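PDB 3QHA: putative oxidoreductase from Mycobacterium avium, which probably catalyses NAD(P)-dependent oxidation or reduction of a small hydroxy acid, as in the 3-hydroxyisobutyrate dehydrogenase family. Local coordinates for residues 127-132 and 143-148. Numbering follows the deposited sequence.
Sequences VDAPVS and LATMVG
Leu143 straddles the end of strand 125-132: its CD1 lies 3.9 Å from Val131 CB, while CD2 touches Ser132 O. Next along, Ala144 and Ser132 form a hydrogen-bonded antiparallel pair, with Ala144 N giving a short bond of 2.6 Å to Ser132 O and Ser132 N returning one to Ala144 O. Both side chains emerge on the same face, where Thr219 of the second subunit packs on them. Thr145 faces Val131 in a non-hydrogen-bonded pair. With chi1 at -174°, Thr145 OG1 lies opposite its own backbone N and donates to Pro130 O (3.1 Å) from well above the carbonyl plane. Pro130 O also takes Met146 N, almost head-on, at 3.1 Å, so two donors grip the carbonyl where Ala129 and Pro130 interrupt the strand. Here the Rossmann-type sheet, parallel through strand 125-132, changes direction: helix 135-140 leads into 143-148, which runs antiparallel to 125-132. The O of Met146 meets the Pro130 ring at CD, 3.3 Å away. Val147 CG1 lies 3.3 Å from Val127 CG1, tighter than usual van der Waals contact, and Val147 also packs on Phe161 of helix 151-164. Gly148 N then bonds nearly straight (168°) to Asp128 O, in the carbonyl plane; the return bond from Asp128 N is weak. Asp128 OD1 lies 3.1 Å from Gly148 CA, and its carboxylate is held by Gly175 N and Thr178 OG1.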
loop_
_atom_site.group_PDB
_atom_site.type_symbol
_atom_site.label_atom_id
_atom_site.label_comp_id
_atom_site.label_asym_id
_atom_site.label_seq_id
_atom_site.Cartn_x
_atom_site.Cartn_y
_atom_site.Cartn_z
ATOM N N VAL B 127 6.450 21.319 19.537
ATOM C CA VAL B 127 5.804 20.848 18.325
ATOM C C VAL B 127 5.909 19.318 18.273
ATOM O O VAL B 127 6.998 18.767 18.454
ATOM C CB VAL B 127 6.490 21.452 17.083
ATOM C CG1 VAL B 127 6.160 20.648 15.830
ATOM C CG2 VAL B 127 6.101 22.922 16.916
ATOM N N ASP B 128 4.789 18.632 18.054
ATOM C CA ASP B 128 4.836 17.194 17.771
ATOM C C ASP B 128 4.835 17.012 16.261
ATOM O O ASP B 128 3.908 17.442 15.573
ATOM C CB ASP B 128 3.705 16.401 18.450
ATOM C CG ASP B 128 2.324 16.953 18.161
ATOM O OD1 ASP B 128 2.192 18.179 17.979
ATOM O OD2 ASP B 128 1.362 16.155 18.136
ATOM N N ALA B 129 5.901 16.399 15.757
ATOM C CA ALA B 129 6.131 16.281 14.326
ATOM C C ALA B 129 6.574 14.865 13.981
ATOM O O ALA B 129 7.682 14.668 13.476
ATOM C CB ALA B 129 7.187 17.295 13.878
ATOM N N PRO B 130 5.710 13.868 14.255
ATOM C CA PRO B 130 6.034 12.504 13.850
ATOM C C PRO B 130 6.298 12.405 12.353
ATOM O O PRO B 130 5.772 13.204 11.571
ATOM C CB PRO B 130 4.778 11.707 14.236
ATOM C CG PRO B 130 3.698 12.730 14.401
ATOM C CD PRO B 130 4.408 13.928 14.940
ATOM N N VAL B 131 7.114 11.425 11.972
ATOM C CA VAL B 131 7.534 11.250 10.589
ATOM C C VAL B 131 7.173 9.866 10.045
ATOM O O VAL B 131 6.791 8.962 10.796
ATOM C CB VAL B 131 9.051 11.484 10.440
ATOM C CG1 VAL B 131 9.421 12.880 10.926
ATOM C CG2 VAL B 131 9.841 10.415 11.195
ATOM N N SER B 132 7.314 9.737 8.725
ATOM C CA SER B 132 6.915 8.564 7.941
ATOM C C SER B 132 7.453 8.827 6.520
ATOM O O SER B 132 7.498 9.987 6.121
ATOM C CB SER B 132 5.380 8.468 7.914
ATOM O OG SER B 132 4.909 7.347 7.180
ATOM N N LEU B 143 11.209 12.686 3.653
ATOM C CA LEU B 143 10.217 12.254 4.638
ATOM C C LEU B 143 8.882 12.976 4.486
ATOM O O LEU B 143 8.800 14.050 3.885
ATOM C CB LEU B 143 10.726 12.469 6.070
ATOM C CG LEU B 143 11.706 11.429 6.616
ATOM C CD1 LEU B 143 12.105 11.783 8.040
ATOM C CD2 LEU B 143 11.120 10.017 6.554
ATOM N N ALA B 144 7.840 12.349 5.020
ATOM C CA ALA B 144 6.607 13.038 5.337
ATOM C C ALA B 144 6.656 13.350 6.824
ATOM O O ALA B 144 7.160 12.547 7.610
ATOM C CB ALA B 144 5.411 12.169 5.017
ATOM N N THR B 145 6.161 14.524 7.207
ATOM C CA THR B 145 5.995 14.852 8.618
ATOM C C THR B 145 4.648 15.530 8.859
ATOM O O THR B 145 4.188 16.326 8.042
ATOM C CB THR B 145 7.145 15.733 9.156
ATOM O OG1 THR B 145 6.995 15.896 10.572
ATOM C CG2 THR B 145 7.165 17.099 8.475
ATOM N N MET B 146 4.028 15.194 9.985
ATOM C CA MET B 146 2.701 15.676 10.334
ATOM C C MET B 146 2.831 16.459 11.624
ATOM O O MET B 146 3.112 15.889 12.673
ATOM C CB MET B 146 1.756 14.497 10.519
ATOM C CG MET B 146 1.504 13.718 9.243
ATOM S SD MET B 146 1.084 11.998 9.574
ATOM C CE MET B 146 2.706 11.326 9.929
ATOM N N VAL B 147 2.612 17.766 11.539
ATOM C CA VAL B 147 3.085 18.691 12.560
ATOM C C VAL B 147 1.940 19.323 13.349
ATOM O O VAL B 147 1.069 19.973 12.773
ATOM C CB VAL B 147 3.921 19.806 11.904
ATOM C CG1 VAL B 147 4.476 20.759 12.948
ATOM C CG2 VAL B 147 5.047 19.199 11.073
ATOM N N GLY B 148 1.943 19.116 14.663
ATOM C CA GLY B 148 1.065 19.854 15.565
ATOM C C GLY B 148 1.816 21.058 16.098
ATOM O O GLY B 148 2.853 20.904 16.741
#